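Local coordinates for leucyl-tRNA synthetase (Giardia intestinalis, PDB 3PZ6), which probably charges tRNA(Leu) with leucine in the whole enzyme, this CP1 fragment being its editing domain, which is expected to hydrolyse mischarged aminoacyl-tRNA, at residues A[17-25]-A[57-67]; A[95-106]-A[167-177]. The protein carries 2 engineered substitutions. One frame throughout, in Å; residues are numbered along the deposited sequence.

In the fold
Both contacts lie in the CP1 editing domain, inserted in a class I synthetase, and both reach its mixed sheet. Interaction 2 is the more central, its centre about 9 Å from that of the chain, against about 17 Å for interaction 1; their centres lie about 19 Å apart. Strand 156-158 joins them: it pairs antiparallel with strand 10-18, whose end takes part in interaction 1, and with strand 167-171 of interaction 2. Thr156 bonds to the backbone of Ile19, and Val157 to that of Ile167. The two also meet directly, Tyr58 OH lying 3.4 Å from Phe168 CE1. The loop before helix 61-71 thus packs Tyr58 and Asn60 against Phe168 of strand 167-171.

Interaction 1: A[17-25]-A[57-67]; sequences ELINYTTLL and FYSNPKNKAIF
Tyr21 and Leu18 lead a mixed aromatic and apolar contact in which the end of strand 10-18 and the short helix 21-25 pack on the loop and first turns of helix 61-71. Ser59 CA sits over one face of the Tyr21 ring, 4.2 Å from its centroid, and the edge of Tyr58 is turned toward a face of the same ring in an offset T-shaped pair, planes 79° apart. With CG anti to its carbonyl carbon (chi1 -70°), Tyr21 lays its ring against the loop 58-60, and its OH bonds to Thr156 OG1. Farther out, Leu25 CD1 rests over the poorly ordered Phe57 ring, 4.0 Å from the centroid. Asn20, the N-cap of helix 21-25, stacks its amide on one face of Phe67, ND2 lying 3.4 Å from CE1, while Leu18 CD2 approaches the opposite face and also meets Ile66 CG2 at 3.7 Å. Between the two groups Asn63 ND2 donates to Ile19 O, 3.1 Å and almost straight at 174°, on a lone pair in the carbonyl plane. The same nitrogen also bonds to Thr156 O. One buried amide therefore ties the helix to two backbone carbonyls, fixing its own rotation between the tyrosine cluster and the Phe67 group.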
loop_
_atom_site.group_PDB
_atom_site.type_symbol
_atom_site.label_atom_id
_atom_site.label_comp_id
_atom_site.label_asym_id
_atom_site.label_seq_id
_atom_site.Cartn_x
_atom_site.Cartn_y
_atom_site.Cartn_z
ATOM N N GLU A 17 -6.175 -4.182 2.952
ATOM C CA GLU A 17 -7.006 -5.381 2.948
ATOM C C GLU A 17 -6.974 -6.079 1.597
ATOM O O GLU A 17 -7.360 -5.502 0.577
ATOM C CB GLU A 17 -8.451 -5.057 3.342
ATOM C CG GLU A 17 -9.271 -6.291 3.724
ATOM C CD GLU A 17 -10.757 -6.004 3.933
ATOM O OE1 GLU A 17 -11.578 -6.892 3.608
ATOM O OE2 GLU A 17 -11.108 -4.906 4.423
ATOM N N LEU A 18 -6.510 -7.321 1.600
ATOM C CA LEU A 18 -6.581 -8.154 0.417
ATOM C C LEU A 18 -8.047 -8.459 0.151
ATOM O O LEU A 18 -8.703 -9.133 0.941
ATOM C CB LEU A 18 -5.777 -9.438 0.608
ATOM C CG LEU A 18 -5.590 -10.336 -0.618
ATOM C CD1 LEU A 18 -4.751 -9.651 -1.687
ATOM C CD2 LEU A 18 -4.945 -11.640 -0.201
ATOM N N ILE A 19 -8.549 -7.927 -0.955
ATOM C CA ILE A 19 -9.956 -8.035 -1.319
ATOM C C ILE A 19 -10.382 -9.487 -1.498
ATOM O O ILE A 19 -9.732 -10.254 -2.198
ATOM C CB ILE A 19 -10.265 -7.214 -2.591
ATOM C CG1 ILE A 19 -9.951 -5.736 -2.340
ATOM C CG2 ILE A 19 -11.713 -7.402 -3.025
ATOM C CD1 ILE A 19 -10.021 -4.868 -3.568
ATOM N N ASN A 20 -11.471 -9.858 -0.837
ATOM C CA ASN A 20 -12.040 -11.184 -0.988
ATOM C C ASN A 20 -13.188 -11.123 -1.983
ATOM O O ASN A 20 -14.272 -10.618 -1.675
ATOM C CB ASN A 20 -12.503 -11.731 0.365
ATOM C CG ASN A 20 -12.599 -13.246 0.389
ATOM O OD1 ASN A 20 -13.056 -13.874 -0.566
ATOM N ND2 ASN A 20 -12.175 -13.841 1.499
ATOM N N TYR A 21 -12.930 -11.629 -3.185
ATOM C CA TYR A 21 -13.904 -11.577 -4.265
ATOM C C TYR A 21 -15.005 -12.618 -4.113
ATOM O O TYR A 21 -16.063 -12.497 -4.734
ATOM C CB TYR A 21 -13.207 -11.687 -5.619
ATOM C CG TYR A 21 -12.394 -10.454 -5.954
ATOM C CD1 TYR A 21 -12.993 -9.351 -6.557
ATOM C CD2 TYR A 21 -11.035 -10.382 -5.649
ATOM C CE1 TYR A 21 -12.264 -8.213 -6.860
ATOM C CE2 TYR A 21 -10.295 -9.246 -5.949
ATOM C CZ TYR A 21 -10.920 -8.167 -6.556
ATOM O OH TYR A 21 -10.212 -7.034 -6.861
ATOM N N THR A 22 -14.751 -13.634 -3.291
ATOM C CA THR A 22 -15.763 -14.629 -2.959
ATOM C C THR A 22 -16.848 -13.986 -2.102
ATOM O O THR A 22 -18.031 -14.046 -2.449
ATOM C CB THR A 22 -15.149 -15.851 -2.239
ATOM O OG1 THR A 22 -14.353 -16.601 -3.167
ATOM C CG2 THR A 22 -16.235 -16.758 -1.673
ATOM N N THR A 23 -16.441 -13.355 -1.001
ATOM C CA THR A 23 -17.381 -12.692 -0.100
ATOM C C THR A 23 -18.235 -11.676 -0.862
ATOM O O THR A 23 -19.467 -11.726 -0.799
ATOM C CB THR A 23 -16.675 -12.009 1.101
ATOM O OG1 THR A 23 -15.827 -10.949 0.634
ATOM C CG2 THR A 23 -15.852 -13.018 1.904
ATOM N N LEU A 24 -17.572 -10.788 -1.603
ATOM C CA LEU A 24 -18.236 -9.750 -2.400
ATOM C C LEU A 24 -19.298 -10.304 -3.349
ATOM O O LEU A 24 -20.336 -9.673 -3.559
ATOM C CB LEU A 24 -17.202 -8.934 -3.196
ATOM C CG LEU A 24 -16.549 -7.661 -2.630
ATOM C CD1 LEU A 24 -17.533 -6.496 -2.580
ATOM C CD2 LEU A 24 -15.890 -7.871 -1.265
ATOM N N LEU A 25 -19.033 -11.478 -3.915
ATOM C CA LEU A 25 -19.958 -12.121 -4.848
ATOM C C LEU A 25 -21.145 -12.760 -4.115
ATOM O O LEU A 25 -22.250 -12.847 -4.664
ATOM C CB LEU A 25 -19.219 -13.159 -5.700
ATOM C CG LEU A 25 -19.794 -13.544 -7.066
ATOM C CD1 LEU A 25 -19.885 -12.339 -7.999
ATOM C CD2 LEU A 25 -18.957 -14.647 -7.704
ATOM N N PHE A 57 -18.056 -8.760 -14.244
ATOM C CA PHE A 57 -17.611 -8.613 -12.858
ATOM C C PHE A 57 -16.151 -9.039 -12.702
ATOM O O PHE A 57 -15.786 -10.186 -12.987
ATOM C CB PHE A 57 -18.507 -9.373 -11.877
ATOM C CG PHE A 57 -18.022 -9.315 -10.448
ATOM C CD1 PHE A 57 -18.238 -8.177 -9.670
ATOM C CD2 PHE A 57 -17.343 -10.395 -9.886
ATOM C CE1 PHE A 57 -17.787 -8.116 -8.347
ATOM C CE2 PHE A 57 -16.889 -10.349 -8.567
ATOM C CZ PHE A 57 -17.111 -9.206 -7.794
ATOM N N TYR A 58 -15.327 -8.093 -12.266
ATOM C CA TYR A 58 -13.896 -8.312 -12.145
ATOM C C TYR A 58 -13.555 -9.237 -10.977
ATOM O O TYR A 58 -14.210 -9.208 -9.935
ATOM C CB TYR A 58 -13.149 -6.975 -12.021
ATOM C CG TYR A 58 -11.666 -7.144 -11.796
ATOM C CD1 TYR A 58 -10.812 -7.454 -12.853
ATOM C CD2 TYR A 58 -11.121 -7.028 -10.517
ATOM C CE1 TYR A 58 -9.453 -7.630 -12.645
ATOM C CE2 TYR A 58 -9.768 -7.201 -10.299
ATOM C CZ TYR A 58 -8.939 -7.501 -11.367
ATOM O OH TYR A 58 -7.596 -7.671 -11.147
ATOM N N SER A 59 -12.523 -10.054 -11.172
ATOM C CA SER A 59 -12.016 -10.950 -10.141
ATOM C C SER A 59 -10.511 -11.116 -10.312
ATOM O O SER A 59 -10.024 -11.339 -11.424
ATOM C CB SER A 59 -12.717 -12.307 -10.227
ATOM O OG SER A 59 -12.507 -13.065 -9.049
ATOM N N ASN A 60 -9.776 -10.998 -9.209
ATOM C CA ASN A 60 -8.323 -11.125 -9.241
ATOM C C ASN A 60 -7.862 -12.510 -8.805
ATOM O O ASN A 60 -8.073 -12.901 -7.656
ATOM C CB ASN A 60 -7.660 -10.043 -8.387
ATOM C CG ASN A 60 -6.192 -9.851 -8.724
ATOM O OD1 ASN A 60 -5.798 -8.813 -9.249
ATOM N ND2 ASN A 60 -5.380 -10.849 -8.427
ATOM N N PRO A 61 -7.213 -13.249 -9.726
ATOM C CA PRO A 61 -6.769 -14.626 -9.515
ATOM C C PRO A 61 -5.631 -14.780 -8.509
ATOM O O PRO A 61 -5.475 -15.853 -7.928
ATOM C CB PRO A 61 -6.300 -15.055 -10.902
ATOM C CG PRO A 61 -5.915 -13.782 -11.577
ATOM C CD PRO A 61 -6.899 -12.776 -11.087
ATOM N N LYS A 62 -4.833 -13.737 -8.315
ATOM C CA LYS A 62 -3.775 -13.780 -7.312
ATOM C C LYS A 62 -4.368 -13.761 -5.904
ATOM O O LYS A 62 -3.857 -14.425 -5.006
ATOM C CB LYS A 62 -2.780 -12.628 -7.490
ATOM C CG LYS A 62 -2.178 -12.501 -8.882
ATOM C CD LYS A 62 -1.479 -13.776 -9.336
ATOM C CE LYS A 62 -0.167 -14.014 -8.609
ATOM N NZ LYS A 62 0.849 -13.016 -9.023
ATOM N N ASN A 63 -5.447 -13.000 -5.728
ATOM C CA ASN A 63 -6.171 -12.946 -4.460
ATOM C C ASN A 63 -6.776 -14.303 -4.103
ATOM O O ASN A 63 -6.634 -14.770 -2.971
ATOM C CB ASN A 63 -7.267 -11.871 -4.490
ATOM C CG ASN A 63 -6.713 -10.462 -4.660
ATOM O OD1 ASN A 63 -5.787 -10.232 -5.436
ATOM N ND2 ASN A 63 -7.297 -9.510 -3.947
ATOM N N LYS A 64 -7.425 -14.932 -5.084
ATOM C CA LYS A 64 -8.031 -16.250 -4.916
ATOM C C LYS A 64 -7.006 -17.312 -4.503
ATOM O O LYS A 64 -7.263 -18.105 -3.594
ATOM C CB LYS A 64 -8.771 -16.674 -6.190
ATOM N N ALA A 65 -5.846 -17.313 -5.156
ATOM C CA ALA A 65 -4.800 -18.291 -4.856
ATOM C C ALA A 65 -4.250 -18.148 -3.440
ATOM O O ALA A 65 -3.958 -19.150 -2.786
ATOM C CB ALA A 65 -3.674 -18.219 -5.880
ATOM N N ILE A 66 -4.114 -16.906 -2.971
ATOM C CA ILE A 66 -3.705 -16.650 -1.592
ATOM C C ILE A 66 -4.750 -17.207 -0.619
ATOM O O ILE A 66 -4.397 -17.871 0.352
ATOM C CB ILE A 66 -3.443 -15.149 -1.323
ATOM C CG1 ILE A 66 -2.238 -14.661 -2.137
ATOM C CG2 ILE A 66 -3.203 -14.900 0.160
ATOM C CD1 ILE A 66 -2.142 -13.142 -2.290
ATOM N N PHE A 67 -6.029 -16.950 -0.900
ATOM C CA PHE A 67 -7.115 -17.450 -0.055
ATOM C C PHE A 67 -7.195 -18.978 -0.064
ATOM O O PHE A 67 -7.288 -19.596 0.994
ATOM C CB PHE A 67 -8.467 -16.826 -0.434
ATOM C CG PHE A 67 -8.637 -15.401 0.028
ATOM C CD1 PHE A 67 -8.647 -15.087 1.380
ATOM C CD2 PHE A 67 -8.807 -14.374 -0.891
ATOM C CE1 PHE A 67 -8.803 -13.768 1.806
ATOM C CE2 PHE A 67 -8.962 -13.057 -0.472
ATOM C CZ PHE A 67 -8.961 -12.754 0.876
#

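Interaction 2: A[95-106]-A[167-177]; sequences QTNCWVLPTGRY and IFVLPLETIKM
The indole of Trp99 has Leu172 CD2 over one face, 4.1 Å from the centroid of its five-membered ring, and Asn97 OD1 over the opposite face; Leu170 O lies at its edge. Leu172 CB also touches Trp99 CB, and Trp99 CZ3 meets Leu170 CB at 3.6 Å. A chi1 of -55° swings the indole to the backbone-N side of Trp99, against residues 170-172, with NE1 bonded to Asp194 OD1 on helix 192-202. The second flat group, Tyr106, carries Met177 CE over one face, 3.9 Å from the ring centroid, with SD approaching obliquely, a Met-aromatic contact; the methionine folds back on itself (chi2 -71°, chi3 -67°), bringing its methyl onto the ring. Tyr106 OH accepts from Leu101 N at 2.9 Å and is also bonded to Gly182 O. Leu101 CD2 meets Met177 CG at 3.8 Å and its CB packs on Ile175.

The backbones of strands 97-100 and 167-171 run parallel in the sheet. Four bonds alternate between them: Cys98 N to Phe168 O, Leu170 N to Cys98 O, Val100 N to Leu170 O and, past the strand end, Leu172 N to Val100 O. A water links Thr96 O to Phe168 N. On the face away from Trp99, Val169 packs against Cys98 and Val100, its CG1 3.5 Å from Val100 CG1, and Pro171 against Pro102. Ile175, closing the Leu172-Ile175 type I turn, turns its CD1 back onto strand 97-100, touching Trp99 CB at 3.7 Å. The backbone ladder thus sets the register, while the Tyr106 hydroxyl and the indole N-H, both buried, are satisfied by hydrogen bonds within the apolar packing.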
loop_
_atom_site.group_PDB
_atom_site.type_symbol
_atom_site.label_atom_id
_atom_site.label_comp_id
_atom_site.label_asym_id
_atom_site.label_seq_id
_atom_site.Cartn_x
_atom_site.Cartn_y
_atom_site.Cartn_z
ATOM N N GLN A 95 -2.629 7.282 -2.180
ATOM C CA GLN A 95 -2.183 5.958 -2.630
ATOM C C GLN A 95 -2.727 5.537 -3.991
ATOM O O GLN A 95 -3.943 5.514 -4.209
ATOM C CB GLN A 95 -2.580 4.896 -1.616
ATOM C CG GLN A 95 -1.809 4.938 -0.329
ATOM C CD GLN A 95 -2.431 4.045 0.687
ATOM O OE1 GLN A 95 -3.469 4.370 1.267
ATOM N NE2 GLN A 95 -1.826 2.887 0.894
ATOM N N THR A 96 -1.815 5.186 -4.891
ATOM C CA THR A 96 -2.168 4.698 -6.219
ATOM C C THR A 96 -1.944 3.189 -6.352
ATOM O O THR A 96 -2.482 2.545 -7.255
ATOM C CB THR A 96 -1.309 5.373 -7.282
ATOM O OG1 THR A 96 0.061 5.122 -6.976
ATOM C CG2 THR A 96 -1.559 6.864 -7.311
ATOM N N ASN A 97 -1.126 2.653 -5.450
ATOM C CA ASN A 97 -0.698 1.261 -5.469
ATOM C C ASN A 97 0.117 0.983 -4.212
ATOM O O ASN A 97 0.228 1.846 -3.336
ATOM C CB ASN A 97 0.140 0.962 -6.725
ATOM C CG ASN A 97 1.467 1.743 -6.767
ATOM O OD1 ASN A 97 2.539 1.180 -6.530
ATOM N ND2 ASN A 97 1.392 3.036 -7.067
ATOM N N CYS A 98 0.680 -0.217 -4.115
ATOM C CA CYS A 98 1.680 -0.506 -3.094
ATOM C C CYS A 98 2.794 -1.377 -3.681
ATOM O O CYS A 98 2.718 -1.775 -4.842
ATOM C CB CYS A 98 1.045 -1.135 -1.851
ATOM S SG CYS A 98 0.284 -2.743 -2.122
ATOM N N TRP A 99 3.827 -1.642 -2.882
ATOM C CA TRP A 99 5.044 -2.289 -3.360
ATOM C C TRP A 99 5.388 -3.508 -2.520
ATOM O O TRP A 99 5.276 -3.471 -1.299
ATOM C CB TRP A 99 6.232 -1.335 -3.294
ATOM C CG TRP A 99 6.091 -0.025 -3.996
ATOM C CD1 TRP A 99 6.077 1.206 -3.414
ATOM C CD2 TRP A 99 5.987 0.201 -5.411
ATOM N NE1 TRP A 99 5.961 2.185 -4.366
ATOM C CE2 TRP A 99 5.904 1.601 -5.603
ATOM C CE3 TRP A 99 5.948 -0.641 -6.534
ATOM C CZ2 TRP A 99 5.778 2.185 -6.871
ATOM C CZ3 TRP A 99 5.832 -0.067 -7.791
ATOM C CH2 TRP A 99 5.745 1.342 -7.949
ATOM N N VAL A 100 5.803 -4.585 -3.182
ATOM C CA VAL A 100 6.397 -5.742 -2.513
ATOM C C VAL A 100 7.668 -6.113 -3.252
ATOM O O VAL A 100 7.815 -5.777 -4.426
ATOM C CB VAL A 100 5.459 -6.974 -2.470
ATOM C CG1 VAL A 100 4.158 -6.658 -1.722
ATOM C CG2 VAL A 100 5.192 -7.513 -3.868
ATOM N N LEU A 101 8.595 -6.774 -2.565
ATOM C CA LEU A 101 9.779 -7.319 -3.223
ATOM C C LEU A 101 9.390 -8.604 -3.948
ATOM O O LEU A 101 8.976 -9.581 -3.303
ATOM C CB LEU A 101 10.916 -7.580 -2.227
ATOM C CG LEU A 101 12.217 -8.132 -2.829
ATOM C CD1 LEU A 101 12.907 -7.112 -3.753
ATOM C CD2 LEU A 101 13.171 -8.610 -1.744
ATOM N N PRO A 102 9.513 -8.607 -5.287
ATOM C CA PRO A 102 9.075 -9.743 -6.110
ATOM C C PRO A 102 9.696 -11.068 -5.683
ATOM O O PRO A 102 9.094 -12.122 -5.890
ATOM C CB PRO A 102 9.555 -9.364 -7.508
ATOM C CG PRO A 102 9.568 -7.869 -7.489
ATOM C CD PRO A 102 10.045 -7.512 -6.111
ATOM N N THR A 103 10.880 -11.005 -5.077
ATOM C CA THR A 103 11.588 -12.202 -4.624
ATOM C C THR A 103 11.492 -12.387 -3.109
ATOM O O THR A 103 11.901 -13.412 -2.571
ATOM C CB THR A 103 13.053 -12.171 -5.058
ATOM O OG1 THR A 103 13.598 -10.872 -4.809
ATOM C CG2 THR A 103 13.166 -12.463 -6.529
ATOM N N GLY A 104 10.926 -11.398 -2.431
ATOM C CA GLY A 104 10.735 -11.462 -0.987
ATOM C C GLY A 104 9.984 -12.688 -0.495
ATOM O O GLY A 104 9.104 -13.230 -1.183
ATOM N N ARG A 105 10.351 -13.133 0.703
ATOM C CA ARG A 105 9.614 -14.177 1.393
ATOM C C ARG A 105 8.823 -13.552 2.538
ATOM O O ARG A 105 9.397 -13.052 3.502
ATOM C CB ARG A 105 10.563 -15.249 1.918
ATOM C CG ARG A 105 9.880 -16.573 2.220
ATOM C CD ARG A 105 10.889 -17.677 2.506
ATOM N NE ARG A 105 11.497 -17.560 3.832
ATOM C CZ ARG A 105 12.102 -18.562 4.470
ATOM N NH1 ARG A 105 12.175 -19.769 3.917
ATOM N NH2 ARG A 105 12.630 -18.360 5.670
ATOM N N TYR A 106 7.503 -13.571 2.412
ATOM C CA TYR A 106 6.621 -13.042 3.432
ATOM C C TYR A 106 5.939 -14.205 4.139
ATOM O O TYR A 106 6.037 -15.355 3.703
ATOM C CB TYR A 106 5.595 -12.091 2.801
ATOM C CG TYR A 106 6.225 -10.916 2.085
ATOM C CD1 TYR A 106 6.508 -9.730 2.764
ATOM C CD2 TYR A 106 6.556 -10.994 0.730
ATOM C CE1 TYR A 106 7.095 -8.654 2.116
ATOM C CE2 TYR A 106 7.142 -9.924 0.072
ATOM C CZ TYR A 106 7.412 -8.756 0.770
ATOM O OH TYR A 106 7.999 -7.692 0.124
ATOM N N ILE A 167 -6.611 -0.957 -5.284
ATOM C CA ILE A 167 -5.328 -0.695 -5.941
ATOM C C ILE A 167 -4.563 -2.001 -6.116
ATOM O O ILE A 167 -4.928 -3.011 -5.530
ATOM C CB ILE A 167 -4.470 0.353 -5.179
ATOM C CG1 ILE A 167 -4.259 -0.059 -3.719
ATOM C CG2 ILE A 167 -5.094 1.746 -5.286
ATOM C CD1 ILE A 167 -3.402 0.918 -2.908
ATOM N N PHE A 168 -3.504 -1.975 -6.915
ATOM C CA PHE A 168 -2.727 -3.172 -7.186
ATOM C C PHE A 168 -1.395 -3.223 -6.440
ATOM O O PHE A 168 -0.747 -2.206 -6.223
ATOM C CB PHE A 168 -2.493 -3.316 -8.689
ATOM C CG PHE A 168 -3.710 -3.733 -9.448
ATOM C CD1 PHE A 168 -3.915 -5.071 -9.765
ATOM C CD2 PHE A 168 -4.659 -2.797 -9.847
ATOM C CE1 PHE A 168 -5.047 -5.469 -10.472
ATOM C CE2 PHE A 168 -5.796 -3.190 -10.544
ATOM C CZ PHE A 168 -5.989 -4.525 -10.862
ATOM N N VAL A 169 -1.000 -4.427 -6.051
ATOM C CA VAL A 169 0.300 -4.670 -5.455
ATOM C C VAL A 169 1.319 -4.737 -6.589
ATOM O O VAL A 169 1.203 -5.575 -7.476
ATOM C CB VAL A 169 0.315 -6.017 -4.689
ATOM C CG1 VAL A 169 1.711 -6.325 -4.169
ATOM C CG2 VAL A 169 -0.701 -6.019 -3.562
ATOM N N LEU A 170 2.318 -3.866 -6.549
ATOM C CA LEU A 170 3.245 -3.739 -7.660
ATOM C C LEU A 170 4.704 -4.013 -7.251
ATOM O O LEU A 170 5.029 -3.999 -6.056
ATOM C CB LEU A 170 3.095 -2.362 -8.307
ATOM C CG LEU A 170 1.732 -1.982 -8.891
ATOM C CD1 LEU A 170 1.877 -0.670 -9.645
ATOM C CD2 LEU A 170 1.172 -3.067 -9.816
ATOM N N PRO A 171 5.578 -4.276 -8.243
ATOM C CA PRO A 171 6.954 -4.656 -7.975
ATOM C C PRO A 171 7.899 -3.485 -7.705
ATOM O O PRO A 171 8.007 -2.560 -8.518
ATOM C CB PRO A 171 7.362 -5.393 -9.263
ATOM C CG PRO A 171 6.549 -4.785 -10.309
ATOM C CD PRO A 171 5.259 -4.365 -9.678
ATOM N N LEU A 172 8.564 -3.527 -6.554
ATOM C CA LEU A 172 9.669 -2.622 -6.273
ATOM C C LEU A 172 10.920 -3.432 -5.947
ATOM O O LEU A 172 11.006 -4.061 -4.903
ATOM C CB LEU A 172 9.322 -1.645 -5.149
ATOM C CG LEU A 172 10.314 -0.486 -4.919
ATOM C CD1 LEU A 172 10.431 0.434 -6.144
ATOM C CD2 LEU A 172 9.932 0.310 -3.684
ATOM N N GLU A 173 11.883 -3.408 -6.859
ATOM C CA GLU A 173 13.073 -4.259 -6.779
ATOM C C GLU A 173 14.083 -3.866 -5.700
ATOM O O GLU A 173 14.993 -4.640 -5.394
ATOM C CB GLU A 173 13.777 -4.316 -8.135
ATOM C CG GLU A 173 12.994 -5.051 -9.199
ATOM C CD GLU A 173 13.558 -4.846 -10.598
ATOM O OE1 GLU A 173 13.425 -5.775 -11.428
ATOM O OE2 GLU A 173 14.131 -3.760 -10.874
ATOM N N THR A 174 13.913 -2.677 -5.126
ATOM C CA THR A 174 14.859 -2.144 -4.145
ATOM C C THR A 174 14.374 -2.253 -2.694
ATOM O O THR A 174 15.020 -1.730 -1.784
ATOM C CB THR A 174 15.216 -0.668 -4.451
ATOM O OG1 THR A 174 14.043 0.147 -4.326
ATOM C CG2 THR A 174 15.790 -0.525 -5.859
ATOM N N ILE A 175 13.243 -2.922 -2.477
ATOM C CA ILE A 175 12.727 -3.125 -1.123
ATOM C C ILE A 175 13.701 -3.954 -0.282
ATOM O O ILE A 175 14.248 -4.955 -0.758
ATOM C CB ILE A 175 11.328 -3.779 -1.133
ATOM C CG1 ILE A 175 10.270 -2.726 -1.477
ATOM C CG2 ILE A 175 11.024 -4.441 0.217
ATOM C CD1 ILE A 175 8.857 -3.256 -1.593
ATOM N N LYS A 176 13.917 -3.516 0.959
ATOM C CA LYS A 176 14.771 -4.233 1.906
ATOM C C LYS A 176 13.938 -4.951 2.959
ATOM O O LYS A 176 13.257 -4.316 3.763
ATOM C CB LYS A 176 15.771 -3.280 2.577
ATOM C CG LYS A 176 16.671 -2.510 1.614
ATOM C CD LYS A 176 17.536 -3.436 0.764
ATOM C CE LYS A 176 18.384 -2.650 -0.238
ATOM N NZ LYS A 176 19.133 -3.569 -1.164
ATOM N N MET A 177 14.005 -6.278 2.950
ATOM C CA MET A 177 13.242 -7.114 3.883
ATOM C C MET A 177 13.743 -7.003 5.331
ATOM O O MET A 177 13.211 -7.655 6.236
ATOM C CB MET A 177 13.277 -8.580 3.426
ATOM C CG MET A 177 12.713 -8.828 2.026
ATOM S SD MET A 177 10.923 -8.638 1.892
ATOM C CE MET A 177 10.368 -10.015 2.899
HETATM O O HOH W 1 -2.634 0.172 -8.676
#